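Long-range contacts in vanadium-dependent haloperoxidase (Zobellia galactanivorans, PDB 4CIT), which probably acts as a vanadate-dependent peroxidase that uses hydrogen peroxide to oxidise iodide: residues 327-332 against 359-364; 363-368 against 429-434. One frame throughout, in Å; residues are numbered along the deposited sequence.

From the N terminus, the chain runs through helix 307-335, passes helix 340-347, and returns in residues 359-364, where contact 1 closes the first loop. Helix 367-383 begins directly after, and a longer excursion through the two short strands and helix 407-420 ends when residues 429-434, on helix 426-446, close contact 2. The loops follow one another without nesting or crossing, and the contacts share Glu-363 and Tyr-364. Lys-332 joins them through Thr-365 O, and both contacts touch the same vanadate oxygen. The pair illustrates how one anion site can be built by folding a short loop back on two helices.

Contact 1. Residues 327-332 against 359-364; sequences SCWDEK and PPFPEY. With VO4 (vanadate ion), chain E; VO4 (vanadate ion), chain F.
Lys-332 reaches Pro-362 O and vanadate with its ammonium group. Its NZ donates to Pro-362 O at 2.8 Å, in the carbonyl plane with a C=O...N angle of 155°, and to O3 of the chain E vanadate at 2.7 Å. A third acceptor, Thr-365 O, completes the grip on the ammonium, whose charge probably helps to hold the anion. The lysine chain runs extended, its CD over the centre of one face of the Trp-329 indole, until a bend at its last torsion (chi4 -55°) turns NZ toward these oxygens, while CE passes 3.7 Å from Phe-361 CD1. On the same side of the Phe-361 ring, Trp-329 meets its face edge-on: CZ2 stands over the middle, the centroid of its six-membered ring 4.8 Å from that of Phe-361. The two planes are inclined at 53°. The chain E vanadate oxygen lies instead at the edge of the phenyl ring, in its plane.

Further along, the Glu-331 carboxylate stands almost perpendicular to the Tyr-364 ring, and OE2 comes to its edge, 3.5 Å from CD2; the charge of Glu-331 is paired with Arg-334. Backbone contacts position this end: Lys-332 CA approaches Tyr-364 O at 3.1 Å in a CH...O contact, and one water bridges Lys-332 O to Tyr-364 N. The loop leading into helix 367-383 thus lies against helix 307-335, while helix 426-446 packs on Glu-363 and Tyr-364.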
loop_
_atom_site.group_PDB
_atom_site.type_symbol
_atom_site.label_atom_id
_atom_site.label_comp_id
_atom_site.label_asym_id
_atom_site.label_seq_id
_atom_site.Cartn_x
_atom_site.Cartn_y
_atom_site.Cartn_z
ATOM N N SER A 327 -4.986 4.903 9.401
ATOM C CA SER A 327 -4.405 5.172 10.726
ATOM C C SER A 327 -3.357 6.309 10.652
ATOM O O SER A 327 -3.338 7.209 11.511
ATOM C CB SER A 327 -3.824 3.871 11.279
ATOM O OG SER A 327 -3.274 4.060 12.564
ATOM N N CYS A 328 -2.491 6.271 9.655
ATOM C CA CYS A 328 -1.431 7.247 9.554
ATOM C C CYS A 328 -1.965 8.621 9.172
ATOM O O CYS A 328 -1.649 9.629 9.849
ATOM C CB CYS A 328 -0.428 6.773 8.554
ATOM S SG CYS A 328 0.916 7.988 8.315
ATOM N N TRP A 329 -2.840 8.694 8.170
ATOM C CA TRP A 329 -3.480 9.954 7.774
ATOM C C TRP A 329 -4.371 10.577 8.886
ATOM O O TRP A 329 -4.445 11.793 9.035
ATOM C CB TRP A 329 -4.234 9.840 6.464
ATOM C CG TRP A 329 -3.481 10.431 5.326
ATOM C CD1 TRP A 329 -3.839 11.550 4.587
ATOM C CD2 TRP A 329 -2.174 10.037 4.825
ATOM N NE1 TRP A 329 -2.860 11.864 3.706
ATOM C CE2 TRP A 329 -1.837 10.940 3.793
ATOM C CE3 TRP A 329 -1.296 9.016 5.137
ATOM C CZ2 TRP A 329 -0.664 10.832 3.079
ATOM C CZ3 TRP A 329 -0.130 8.914 4.436
ATOM C CH2 TRP A 329 0.206 9.833 3.451
ATOM N N ASP A 330 -5.010 9.742 9.682
ATOM C CA ASP A 330 -5.716 10.141 10.907
ATOM C C ASP A 330 -4.786 10.950 11.817
ATOM O O ASP A 330 -5.130 12.054 12.315
ATOM C CB ASP A 330 -6.317 8.900 11.682
ATOM C CG ASP A 330 -7.071 9.280 12.899
ATOM O OD1 ASP A 330 -8.113 10.001 12.705
ATOM O OD2 ASP A 330 -6.592 9.028 14.034
ATOM N N GLU A 331 -3.594 10.405 12.058
ATOM C CA GLU A 331 -2.677 11.115 12.907
ATOM C C GLU A 331 -2.096 12.349 12.215
ATOM O O GLU A 331 -1.893 13.442 12.862
ATOM C CB GLU A 331 -1.517 10.219 13.322
ATOM C CG GLU A 331 -0.498 10.880 14.263
ATOM C CD GLU A 331 -1.124 11.530 15.459
ATOM O OE1 GLU A 331 -2.169 11.085 15.970
ATOM O OE2 GLU A 331 -0.607 12.601 15.902
ATOM N N LYS A 332 -1.802 12.220 10.934
ATOM C CA LYS A 332 -1.174 13.386 10.265
ATOM C C LYS A 332 -1.990 14.670 10.450
ATOM O O LYS A 332 -1.421 15.763 10.624
ATOM C CB LYS A 332 -0.939 13.152 8.746
ATOM C CG LYS A 332 0.195 12.235 8.420
ATOM C CD LYS A 332 0.422 11.963 6.915
ATOM C CE LYS A 332 1.693 11.227 6.600
ATOM N NZ LYS A 332 2.925 11.879 7.137
ATOM N N PRO A 359 7.190 15.745 0.694
ATOM C CA PRO A 359 5.864 15.484 0.252
ATOM C C PRO A 359 4.821 16.402 0.786
ATOM O O PRO A 359 4.929 16.917 1.886
ATOM C CB PRO A 359 5.626 14.066 0.726
ATOM C CG PRO A 359 6.976 13.482 0.979
ATOM C CD PRO A 359 7.707 14.648 1.497
ATOM N N PRO A 360 3.723 16.606 0.019
ATOM C CA PRO A 360 2.747 17.591 0.386
ATOM C C PRO A 360 1.699 17.177 1.380
ATOM O O PRO A 360 0.527 17.125 1.065
ATOM C CB PRO A 360 2.080 17.931 -0.963
ATOM C CG PRO A 360 2.127 16.629 -1.703
ATOM C CD PRO A 360 3.438 15.966 -1.288
ATOM N N PHE A 361 2.102 16.924 2.615
ATOM C CA PHE A 361 1.208 16.553 3.665
ATOM C C PHE A 361 1.925 16.669 4.996
ATOM O O PHE A 361 3.212 16.680 5.000
ATOM C CB PHE A 361 0.524 15.188 3.490
ATOM C CG PHE A 361 1.370 14.130 2.893
ATOM C CD1 PHE A 361 2.218 13.385 3.675
ATOM C CD2 PHE A 361 1.286 13.868 1.552
ATOM C CE1 PHE A 361 2.960 12.361 3.167
ATOM C CE2 PHE A 361 2.038 12.880 0.987
ATOM C CZ PHE A 361 2.921 12.134 1.784
ATOM N N PRO A 362 1.176 16.796 6.105
ATOM C CA PRO A 362 1.807 16.967 7.394
ATOM C C PRO A 362 2.743 15.817 7.792
ATOM O O PRO A 362 2.709 14.707 7.242
ATOM C CB PRO A 362 0.642 17.086 8.363
ATOM C CG PRO A 362 -0.425 17.656 7.516
ATOM C CD PRO A 362 -0.271 16.939 6.246
ATOM N N GLU A 363 3.577 16.110 8.745
ATOM C CA GLU A 363 4.770 15.318 9.082
ATOM C C GLU A 363 4.566 14.047 9.939
ATOM O O GLU A 363 5.323 13.059 9.741
ATOM C CB GLU A 363 5.809 16.221 9.684
ATOM C CG GLU A 363 7.190 15.621 9.731
ATOM C CD GLU A 363 7.468 14.707 10.857
ATOM O OE1 GLU A 363 6.834 14.803 11.947
ATOM O OE2 GLU A 363 8.424 13.916 10.681
ATOM N N TYR A 364 3.616 14.013 10.852
ATOM C CA TYR A 364 3.677 13.008 11.925
ATOM C C TYR A 364 2.405 12.167 11.913
ATOM O O TYR A 364 1.351 12.736 11.972
ATOM C CB TYR A 364 3.787 13.722 13.277
ATOM C CG TYR A 364 3.925 12.834 14.488
ATOM C CD1 TYR A 364 5.115 12.331 14.897
ATOM C CD2 TYR A 364 2.781 12.471 15.224
ATOM C CE1 TYR A 364 5.219 11.539 16.034
ATOM C CE2 TYR A 364 2.854 11.702 16.348
ATOM C CZ TYR A 364 4.063 11.235 16.750
ATOM O OH TYR A 364 4.177 10.508 17.893
HETATM O O3 VO4 E . 4.902 10.650 5.749
HETATM O O4 VO4 F . 6.724 11.850 4.008
HETATM O O HOH W 1 1.259 15.833 11.475
#

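Contact 2. Residues 363-368 against 429-434; sequences EYTSGH and IEVGVK. With VO4 (vanadate ion), chain D; VO4 (vanadate ion), chain E; VO4 (vanadate ion), chain C.
The vanadate pocket takes part of its wall from residues 363-368, which lead into helix 367-383 and rest on helix 426-446 behind. Ser-366 OG, swung opposite its own backbone N (chi1 160°), donates to O2 of the chain D vanadate at 2.6 Å and also caps Ser-369 N. Gly-367 N points fairly straight at O3 of the chain E vanadate, 2.9 Å away. His-368 ND1 donates to O2 of chain D at 3.0 Å and O1 of chain C at 3.1 Å, the latter in its ring plane; both bonds are bent, one N-H being shared. With an alanine here, these oxygens would probably lose the ND1 donor, and the carbonyls of Trp-266 and Asp-267 their NE2 partner.

Behind the pocket, past the cis peptide before Thr-365, Gly-432 CA comes within 5.0 Å of Thr-365 CA; a CB on the glycine would be tight against Ser-366 O and Thr-365 CB. Thr-365 CG2, over a face of the Tyr-364 ring, lies 3.8 Å from Gly-432 N. Val-431 CG1 packs against Tyr-364 OH, itself hydrogen-bonded to Val-223 O. A serine-glycine-histidine run at a helix N terminus, offering backbone N-H groups to an oxyanion, is typical of the PAP2 phosphatase and vanadium haloperoxidase superfamily.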
loop_
_atom_site.group_PDB
_atom_site.type_symbol
_atom_site.label_atom_id
_atom_site.label_comp_id
_atom_site.label_asym_id
_atom_site.label_seq_id
_atom_site.Cartn_x
_atom_site.Cartn_y
_atom_site.Cartn_z
ATOM N N GLU A 363 3.577 16.110 8.745
ATOM C CA GLU A 363 4.770 15.318 9.082
ATOM C C GLU A 363 4.566 14.047 9.939
ATOM O O GLU A 363 5.323 13.059 9.741
ATOM C CB GLU A 363 5.809 16.221 9.684
ATOM C CG GLU A 363 7.190 15.621 9.731
ATOM C CD GLU A 363 7.468 14.707 10.857
ATOM O OE1 GLU A 363 6.834 14.803 11.947
ATOM O OE2 GLU A 363 8.424 13.916 10.681
ATOM N N TYR A 364 3.616 14.013 10.852
ATOM C CA TYR A 364 3.677 13.008 11.925
ATOM C C TYR A 364 2.405 12.167 11.913
ATOM O O TYR A 364 1.351 12.736 11.972
ATOM C CB TYR A 364 3.787 13.722 13.277
ATOM C CG TYR A 364 3.925 12.834 14.488
ATOM C CD1 TYR A 364 5.115 12.331 14.897
ATOM C CD2 TYR A 364 2.781 12.471 15.224
ATOM C CE1 TYR A 364 5.219 11.539 16.034
ATOM C CE2 TYR A 364 2.854 11.702 16.348
ATOM C CZ TYR A 364 4.063 11.235 16.750
ATOM O OH TYR A 364 4.177 10.508 17.893
ATOM N N THR A 365 2.442 10.874 11.876
ATOM C CA THR A 365 3.633 10.002 11.745
ATOM C C THR A 365 3.953 9.776 10.256
ATOM O O THR A 365 3.196 10.210 9.354
ATOM C CB THR A 365 3.319 8.635 12.395
ATOM O OG1 THR A 365 2.008 8.236 11.927
ATOM C CG2 THR A 365 3.427 8.702 13.908
ATOM N N SER A 366 5.107 9.176 9.954
ATOM C CA SER A 366 5.584 8.926 8.609
ATOM C C SER A 366 4.837 7.769 7.935
ATOM O O SER A 366 4.767 6.684 8.526
ATOM C CB SER A 366 7.054 8.538 8.657
ATOM O OG SER A 366 7.467 7.847 7.452
ATOM N N GLY A 367 4.231 8.055 6.767
ATOM C CA GLY A 367 3.577 7.071 5.989
ATOM C C GLY A 367 4.429 5.876 5.622
ATOM O O GLY A 367 4.001 4.713 5.743
ATOM N N HIS A 368 5.643 6.142 5.164
ATOM C CA HIS A 368 6.542 5.083 4.872
ATOM C C HIS A 368 6.726 4.175 6.060
ATOM O O HIS A 368 6.798 2.925 5.944
ATOM C CB HIS A 368 7.923 5.606 4.465
ATOM C CG HIS A 368 8.002 6.121 3.089
ATOM N ND1 HIS A 368 7.377 7.284 2.697
ATOM C CD2 HIS A 368 8.730 5.688 2.017
ATOM C CE1 HIS A 368 7.628 7.477 1.405
ATOM N NE2 HIS A 368 8.493 6.568 1.001
ATOM N N ILE A 429 9.246 8.776 12.526
ATOM C CA ILE A 429 9.754 7.547 12.025
ATOM C C ILE A 429 9.657 6.397 13.031
ATOM O O ILE A 429 9.061 5.349 12.728
ATOM C CB ILE A 429 11.250 7.714 11.578
ATOM C CG1 ILE A 429 11.363 8.738 10.411
ATOM C CG2 ILE A 429 11.882 6.377 11.266
ATOM C CD1 ILE A 429 12.773 9.189 10.187
ATOM N N GLU A 430 10.168 6.618 14.245
ATOM C CA GLU A 430 10.186 5.565 15.292
ATOM C C GLU A 430 8.791 5.249 15.795
ATOM O O GLU A 430 8.388 4.066 15.855
ATOM C CB GLU A 430 11.071 5.994 16.414
ATOM C CG GLU A 430 12.516 6.008 15.900
ATOM C CD GLU A 430 13.522 6.236 17.024
ATOM O OE1 GLU A 430 13.127 6.551 18.120
ATOM O OE2 GLU A 430 14.703 6.125 16.769
ATOM N N VAL A 431 8.030 6.297 16.056
ATOM C CA VAL A 431 6.680 6.129 16.516
ATOM C C VAL A 431 5.821 5.570 15.386
ATOM O O VAL A 431 4.886 4.714 15.605
ATOM C CB VAL A 431 6.069 7.412 17.129
ATOM C CG1 VAL A 431 4.639 7.128 17.475
ATOM C CG2 VAL A 431 6.931 7.888 18.297
ATOM N N GLY A 432 6.091 5.995 14.144
ATOM C CA GLY A 432 5.352 5.466 12.998
ATOM C C GLY A 432 5.551 3.982 12.750
ATOM O O GLY A 432 4.595 3.241 12.482
ATOM N N VAL A 433 6.792 3.529 12.832
ATOM C CA VAL A 433 7.064 2.067 12.738
ATOM C C VAL A 433 6.317 1.280 13.794
ATOM O O VAL A 433 5.711 0.224 13.531
ATOM C CB VAL A 433 8.574 1.764 12.933
ATOM C CG1 VAL A 433 8.740 0.224 13.154
ATOM C CG2 VAL A 433 9.327 2.219 11.724
ATOM N N LYS A 434 6.304 1.765 15.039
ATOM C CA LYS A 434 5.521 1.134 16.088
ATOM C C LYS A 434 4.052 1.058 15.818
ATOM O O LYS A 434 3.382 0.055 16.037
ATOM C CB LYS A 434 5.790 1.875 17.420
ATOM C CG LYS A 434 4.874 1.446 18.574
ATOM C CD LYS A 434 5.233 2.169 19.896
ATOM C CE LYS A 434 4.090 1.911 20.922
ATOM N NZ LYS A 434 3.662 0.463 21.046
HETATM O O2 VO4 D . 7.384 9.029 5.120
HETATM O O3 VO4 E . 4.902 10.650 5.749
HETATM O O1 VO4 C . 5.272 9.542 3.114
#